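Local coordinates for protein DNA-(apurinic or apyrimidinic site) endonuclease 2 (Xenopus laevis, PDB 6WCD) that cleaves DNA as a 3'-5' exonuclease and weak abasic-site endonuclease in base excision repair, this chain being its catalytic domain, at residues E83-V88 / S112-G117; E103-E108 / Y161-T166; A314-C317 / K323-P326. One frame throughout, in Å; residues are numbered along the deposited sequence. Where two conformers were deposited one is given.

Contact 1: residues E83-V88 / S112-G117; sequences EGLSGV and SLDQEG
Asp114, on the last turn of helix 107-114, holds the amides of Leu85 and Ser86 with its carboxylate, against which Gly84 packs, in a polar contact between that helix end and the loop leaving strand 80-83. The backbones come close: the CA atoms of Gly84 and Asp114 are 5.1 Å apart. Both carboxylate oxygens are used. Leu85 N reaches Asp114 OD1 at 2.8 Å, on the syn side and nearly straight (N-H...O 174°). Ser86 N meets Asp114 OD2, also syn, at 2.8 Å, so consecutive amides are divided between the two oxygens of one group. A third bond, from Ser86 OG to Asp114 OD2 (2.7 Å), comes from above the carboxylate plane, 49° out of it. The torsion that sets OG between the backbone N and the carbonyl carbon (chi1 76°) turns the hydroxyl to the same oxygen that its own amide meets. A water completes the grip, donating to Asp114 OD2 at 2.8 Å and to Glu83 O at 2.9 Å. With this many donors the buried carboxylate is probably kept ionised. At Gly84, whose phi is positive, a CB would collide with Asp114 OD2; its CA instead sits 3.4 Å from Asp114 OD1. Val88 CG2 adds a looser contact, 3.9 Å from Asp114 OD2. With an alanine here in place of Asp114, the Leu85 and Ser86 amides would probably lose their acceptors and the loop would be freer to move from the helix end. The Leu85 side chain packs on Phe160 and Leu163 of helix 152-173. Residues Glu83 to Val88 are part of a proposed Claspin-like CKB motif, which here starts at the end of strand 80-83 and is pinned to the end of helix 107-114, in the DNase I-like α/β fold of the AP/ExoA family.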
# COMPACT_ATOMS: atom_id res chain seq x y z
N GLU A 83 -12.12 3.47 -0.85
CA GLU A 83 -11.55 3.15 0.43
C GLU A 83 -11.90 1.70 0.80
O GLU A 83 -13.03 1.24 0.57
CB GLU A 83 -12.18 4.04 1.51
CG GLU A 83 -11.53 5.25 1.96
CD GLU A 83 -12.24 5.70 3.25
OE1 GLU A 83 -11.76 5.37 4.35
OE2 GLU A 83 -13.33 6.31 3.14
N GLY A 84 -10.98 1.02 1.46
CA GLY A 84 -11.27 -0.24 2.07
C GLY A 84 -11.16 -1.37 1.08
O GLY A 84 -10.99 -1.17 -0.12
N LEU A 85 -11.30 -2.58 1.59
CA LEU A 85 -11.26 -3.81 0.79
C LEU A 85 -12.60 -4.46 0.56
O LEU A 85 -12.69 -5.33 -0.33
CB LEU A 85 -10.35 -4.85 1.46
CG LEU A 85 -8.90 -4.44 1.60
CD1 LEU A 85 -8.15 -5.41 2.48
CD2 LEU A 85 -8.22 -4.31 0.28
N SER A 86 -13.63 -4.08 1.30
CA SER A 86 -14.89 -4.81 1.26
C SER A 86 -16.04 -4.06 0.61
O SER A 86 -17.08 -4.69 0.35
CB SER A 86 -15.35 -5.20 2.65
OG SER A 86 -15.88 -4.08 3.33
N GLY A 87 -15.94 -2.77 0.38
CA GLY A 87 -17.08 -2.05 -0.19
C GLY A 87 -18.00 -1.37 0.80
O GLY A 87 -18.82 -0.55 0.38
N VAL A 88 -17.88 -1.65 2.10
CA VAL A 88 -18.85 -1.10 3.04
C VAL A 88 -18.73 0.42 3.18
O VAL A 88 -19.71 1.08 3.52
CB VAL A 88 -18.75 -1.83 4.39
CG1 VAL A 88 -19.06 -3.33 4.21
CG2 VAL A 88 -17.39 -1.64 5.00
N SER A 112 -15.59 -3.95 10.51
CA SER A 112 -14.44 -3.89 11.41
C SER A 112 -13.13 -3.93 10.68
O SER A 112 -12.18 -3.24 11.06
CB SER A 112 -14.48 -5.03 12.40
OG SER A 112 -15.57 -4.89 13.26
N LEU A 113 -13.05 -4.76 9.62
CA LEU A 113 -11.81 -4.88 8.87
C LEU A 113 -11.53 -3.65 8.05
O LEU A 113 -10.37 -3.42 7.68
CB LEU A 113 -11.89 -6.14 7.98
CG LEU A 113 -11.83 -7.46 8.69
CD1 LEU A 113 -12.29 -8.62 7.85
CD2 LEU A 113 -10.39 -7.68 9.22
N ASP A 114 -12.56 -2.86 7.68
CA ASP A 114 -12.38 -1.70 6.85
C ASP A 114 -12.41 -0.35 7.58
O ASP A 114 -12.04 0.66 6.98
CB ASP A 114 -13.46 -1.68 5.75
CG ASP A 114 -12.98 -2.29 4.48
OD1 ASP A 114 -11.78 -2.67 4.37
OD2 ASP A 114 -13.82 -2.36 3.55
N GLN A 115 -12.68 -0.33 8.88
CA GLN A 115 -12.85 0.94 9.57
C GLN A 115 -11.58 1.51 10.17
O GLN A 115 -11.66 2.50 10.91
CB GLN A 115 -13.91 0.80 10.67
CG GLN A 115 -13.46 -0.05 11.81
CD GLN A 115 -14.51 -0.19 12.91
OE1 GLN A 115 -15.64 0.32 12.80
NE2 GLN A 115 -14.16 -0.92 13.96
N GLU A 116 -10.42 0.91 9.96
CA GLU A 116 -9.20 1.39 10.58
C GLU A 116 -8.27 2.11 9.61
O GLU A 116 -7.11 2.36 9.93
CB GLU A 116 -8.45 0.23 11.25
CG GLU A 116 -9.22 -0.39 12.39
CD GLU A 116 -8.45 -1.43 13.22
OE1 GLU A 116 -7.23 -1.69 12.98
OE2 GLU A 116 -9.12 -2.02 14.13
N GLY A 117 -8.78 2.49 8.45
CA GLY A 117 -7.96 3.27 7.53
C GLY A 117 -6.77 2.52 6.97
O GLY A 117 -5.67 3.07 6.89
O HOH W 1 -14.98 -0.29 2.16

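Contact 2: residues E103-E108 / Y161-T166; sequences EQFLEE and YHLLQT
Phe105 and Leu163 mark the closest backbone approach, their CA atoms 8.8 Å apart, so side chains, not backbone-to-backbone bonds, bridge the loop entering helix 107-114 and helix 152-173. His162 is the polar partner. With its CG anti to the backbone N (chi1 -176°), the imidazole stands out from the helix and its NE2 donates to Gln104 OE1 at 2.6 Å. That bond is fairly straight (165°) and lies almost in the imidazole plane, although the donor is tilted from the carbonyl plane of the amide. The Phe105 and His162 rings meet rim to rim, planes 21° apart, with Phe105 CZ 3.3 Å from His162 CD2. In this DNase I-like α/β sandwich helix 152-173 backs onto the sheet, Leu164 resting on Ile139 and Val141 of strand 133-142, while Leu163 turns to Leu110 and Leu113 of helix 107-114. Leu163 lays CD1 over one face of the Phe105 ring, while its CB is 4.1 Å from Phe105 CZ. Arg159, one helical turn before Leu163, makes a cation-pi contact with Phe105 and bonds to Gln104 O. Thr166 OG1, above the centre of the imidazole, donates to His162 O at 3.0 Å, from the face opposite to Thr166 N.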
# COMPACT_ATOMS: atom_id res chain seq x y z
N GLU A 103 -18.67 -14.61 1.51
CA GLU A 103 -19.64 -15.39 2.28
C GLU A 103 -19.13 -15.77 3.66
O GLU A 103 -19.92 -15.91 4.59
CB GLU A 103 -19.98 -16.66 1.48
CG GLU A 103 -21.31 -17.30 1.81
CD GLU A 103 -21.72 -18.30 0.74
OE1 GLU A 103 -20.83 -18.78 0.00
OE2 GLU A 103 -22.93 -18.60 0.63
N GLN A 104 -17.83 -15.97 3.79
CA GLN A 104 -17.25 -16.38 5.07
C GLN A 104 -17.16 -15.25 6.08
O GLN A 104 -16.80 -15.51 7.23
CB GLN A 104 -15.83 -16.91 4.87
CG GLN A 104 -15.68 -18.10 3.96
CD GLN A 104 -14.37 -18.05 3.19
OE1 GLN A 104 -13.79 -16.98 3.00
NE2 GLN A 104 -13.91 -19.21 2.74
N PHE A 105 -17.44 -14.02 5.69
CA PHE A 105 -17.39 -12.86 6.59
C PHE A 105 -18.78 -12.28 6.90
O PHE A 105 -19.49 -11.84 5.97
CB PHE A 105 -16.57 -11.73 5.95
CG PHE A 105 -15.16 -12.08 5.56
CD1 PHE A 105 -14.87 -12.69 4.37
CD2 PHE A 105 -14.08 -11.65 6.36
CE1 PHE A 105 -13.54 -12.95 3.99
CE2 PHE A 105 -12.79 -11.94 6.01
CZ PHE A 105 -12.51 -12.56 4.84
N LEU A 106 -19.12 -12.12 8.18
CA LEU A 106 -20.27 -11.30 8.55
C LEU A 106 -20.07 -9.87 8.06
O LEU A 106 -18.95 -9.38 8.03
CB LEU A 106 -20.45 -11.24 10.08
CG LEU A 106 -20.69 -12.43 11.01
CD1 LEU A 106 -20.61 -12.01 12.49
CD2 LEU A 106 -22.03 -13.02 10.77
N GLU A 107 -21.16 -9.17 7.73
CA GLU A 107 -21.05 -7.75 7.41
C GLU A 107 -20.40 -6.97 8.53
O GLU A 107 -19.61 -6.04 8.28
CB GLU A 107 -22.41 -7.11 7.16
CG GLU A 107 -23.32 -7.84 6.30
CD GLU A 107 -24.68 -7.28 6.44
OE1 GLU A 107 -24.86 -6.03 6.48
OE2 GLU A 107 -25.57 -8.11 6.57
N GLU A 108 -20.75 -7.28 9.77
CA GLU A 108 -20.15 -6.49 10.83
C GLU A 108 -18.65 -6.75 10.90
O GLU A 108 -17.88 -5.85 11.23
CB GLU A 108 -20.80 -6.74 12.14
CG GLU A 108 -22.24 -6.39 12.00
CD GLU A 108 -22.83 -6.01 13.28
OE1 GLU A 108 -22.23 -6.36 14.32
OE2 GLU A 108 -23.88 -5.33 13.22
N TYR A 161 -5.73 -10.35 5.94
CA TYR A 161 -5.03 -10.98 4.84
C TYR A 161 -5.98 -11.75 3.93
O TYR A 161 -5.86 -11.67 2.71
CB TYR A 161 -4.00 -11.95 5.39
CG TYR A 161 -2.74 -11.37 5.98
CD1 TYR A 161 -2.25 -10.14 5.61
CD2 TYR A 161 -1.98 -12.14 6.83
CE1 TYR A 161 -1.02 -9.68 6.13
CE2 TYR A 161 -0.74 -11.68 7.34
CZ TYR A 161 -0.29 -10.45 6.96
OH TYR A 161 0.98 -10.03 7.47
N HIS A 162 -6.94 -12.47 4.52
CA HIS A 162 -7.86 -13.25 3.69
C HIS A 162 -8.75 -12.31 2.88
O HIS A 162 -8.99 -12.55 1.69
CB HIS A 162 -8.68 -14.16 4.59
CG HIS A 162 -9.60 -15.09 3.85
ND1 HIS A 162 -9.16 -15.93 2.85
CD2 HIS A 162 -10.92 -15.35 4.02
CE1 HIS A 162 -10.19 -16.64 2.40
NE2 HIS A 162 -11.26 -16.31 3.09
N LEU A 163 -9.20 -11.23 3.48
CA LEU A 163 -9.98 -10.25 2.72
C LEU A 163 -9.16 -9.59 1.60
O LEU A 163 -9.67 -9.37 0.48
CB LEU A 163 -10.54 -9.18 3.67
CG LEU A 163 -11.44 -8.08 3.06
CD1 LEU A 163 -12.65 -8.75 2.49
CD2 LEU A 163 -11.80 -7.07 4.16
N LEU A 164 -7.93 -9.22 1.88
CA LEU A 164 -7.05 -8.65 0.87
C LEU A 164 -6.87 -9.59 -0.30
O LEU A 164 -6.99 -9.17 -1.46
CB LEU A 164 -5.71 -8.33 1.53
CG LEU A 164 -4.58 -7.91 0.58
CD1 LEU A 164 -4.95 -6.64 -0.19
CD2 LEU A 164 -3.33 -7.68 1.43
N GLN A 165 -6.60 -10.87 -0.03
CA GLN A 165 -6.48 -11.84 -1.12
C GLN A 165 -7.76 -11.93 -1.92
O GLN A 165 -7.73 -11.95 -3.18
CB GLN A 165 -6.06 -13.20 -0.56
CG GLN A 165 -5.97 -14.25 -1.60
CD GLN A 165 -5.29 -15.49 -1.12
OE1 GLN A 165 -5.11 -15.69 0.07
NE2 GLN A 165 -4.94 -16.37 -2.07
N THR A 166 -8.88 -12.03 -1.23
CA THR A 166 -10.17 -12.15 -1.92
C THR A 166 -10.37 -10.98 -2.87
O THR A 166 -10.77 -11.15 -4.03
CB THR A 166 -11.29 -12.22 -0.89
OG1 THR A 166 -11.17 -13.41 -0.11
CG2 THR A 166 -12.66 -12.30 -1.59

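Contact 3: residues A314-C317 / K323-P326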
# COMPACT_ATOMS: atom_id res chain seq x y z
N ALA A 314 -7.08 10.30 -16.04
CA ALA A 314 -8.50 10.65 -16.11
C ALA A 314 -8.67 12.15 -16.24
O ALA A 314 -7.81 12.93 -15.81
CB ALA A 314 -9.21 10.17 -14.85
N ASN A 315 -9.83 12.56 -16.78
CA ASN A 315 -10.10 13.96 -17.00
C ASN A 315 -10.57 14.67 -15.74
O ASN A 315 -10.59 15.90 -15.71
CB ASN A 315 -11.18 14.15 -18.07
CG ASN A 315 -10.94 13.30 -19.30
OD1 ASN A 315 -11.72 12.40 -19.61
ND2 ASN A 315 -9.85 13.58 -20.02
N LYS A 316 -10.96 13.92 -14.72
CA LYS A 316 -11.44 14.51 -13.49
C LYS A 316 -11.03 13.56 -12.39
O LYS A 316 -11.02 12.36 -12.57
CB LYS A 316 -12.96 14.72 -13.52
CG LYS A 316 -13.59 15.32 -12.28
CD LYS A 316 -14.83 16.12 -12.69
CE LYS A 316 -15.95 16.03 -11.67
NZ LYS A 316 -15.62 16.70 -10.39
N CYS A 317 -10.71 14.13 -11.23
CA CYS A 317 -10.46 13.31 -10.06
C CYS A 317 -11.75 12.66 -9.55
O CYS A 317 -12.80 13.32 -9.48
CB CYS A 317 -9.88 14.17 -8.95
SG CYS A 317 -8.31 14.92 -9.30
N LYS A 323 -9.56 16.75 -2.35
CA LYS A 323 -9.91 18.13 -2.69
C LYS A 323 -11.40 18.38 -2.57
O LYS A 323 -11.81 19.53 -2.48
CB LYS A 323 -9.42 18.45 -4.09
CG LYS A 323 -10.17 17.82 -5.22
CD LYS A 323 -9.48 18.24 -6.54
CE LYS A 323 -10.26 17.85 -7.73
NZ LYS A 323 -9.55 18.28 -8.96
N TYR A 324 -12.21 17.33 -2.51
CA TYR A 324 -13.64 17.47 -2.40
C TYR A 324 -14.13 17.42 -0.97
O TYR A 324 -15.33 17.63 -0.74
CB TYR A 324 -14.33 16.37 -3.20
CG TYR A 324 -14.01 16.36 -4.68
CD1 TYR A 324 -14.22 17.45 -5.49
CD2 TYR A 324 -13.50 15.19 -5.24
CE1 TYR A 324 -13.96 17.38 -6.85
CE2 TYR A 324 -13.23 15.13 -6.58
CZ TYR A 324 -13.44 16.21 -7.35
OH TYR A 324 -13.13 16.09 -8.69
N LEU A 325 -13.26 17.22 -0.00
CA LEU A 325 -13.70 17.18 1.37
C LEU A 325 -14.27 18.54 1.78
O LEU A 325 -13.61 19.57 1.56
CB LEU A 325 -12.53 16.77 2.29
CG LEU A 325 -12.11 15.33 2.16
CD1 LEU A 325 -10.78 15.11 2.89
CD2 LEU A 325 -13.16 14.37 2.71
N PRO A 326 -15.46 18.58 2.38
CA PRO A 326 -16.09 19.88 2.67
C PRO A 326 -15.27 20.76 3.60
O PRO A 326 -15.31 21.99 3.47
CB PRO A 326 -17.42 19.48 3.34
CG PRO A 326 -17.67 18.07 2.98
CD PRO A 326 -16.31 17.42 2.67
O HOH W 2 -10.71 17.17 -11.00
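Tyr324 carries Lys323 CG over the centre of one ring face, 3.9 Å above the plane, and receives Cys317 O at its edge, in plane. This is plain structural packing in the C-terminal tail that follows strand 310-312 of the DNase I-like fold, where irregular chain 314-317 faces segment 323-326, which begins in a 3-10 turn. The phenol oxygen joins them in relay: Lys316 NZ donates to Tyr324 OH at 3.1 Å, and Tyr324 OH in turn donates to Cys317 O at 2.9 Å. The second bond arrives at a C=O...O angle of 128° and is tilted 29° from the carbonyl plane. Two bonds on one hydroxyl, one of them to a main-chain carbonyl, probably anchor the phenol end of the ring, and the neighbouring ammonium would probably make the hydroxyl a stronger donor. Cys317 is buried: its CB lies 4.2 Å from Tyr324 CE2, while the residue also packs on Asn53 and Tyr55 of strand 53-57, an outermost strand of the six-stranded sheet. Lys323 starts with CG between its backbone N and carbonyl carbon (chi1 72°), then runs fully extended to bring NZ 3.6 Å from Cys317 SG. The two ammonium groups, Lys316 NZ and Lys323 NZ, stay 6.4 Å apart. One water links the pieces once more, accepting from Cys317 N at 3.0 Å and from Lys323 NZ at 2.6 Å.

How the contacts relate
Contacts 1 and 2 secure opposite ends of helix 107-114, the first at its C-terminal turn and the second at the loop leading in. They touch directly: Leu85 packs on Leu164, and Leu113 on Phe105, so an apolar layer, contributed by the loops, helix 107-114 and helix 152-173, lies between the buried carboxylate of contact 1 and the partly exposed histidine-amide pair of contact 2. Contact 3 lies apart, its centre about 21 Å from that of contact 1 and about 29 Å from that of contact 2, and joins two pieces of the chain after strand 310-312. Its lysines and tyrosine are largely at the surface, with only Cys317 buried, and no helix of the other two takes part.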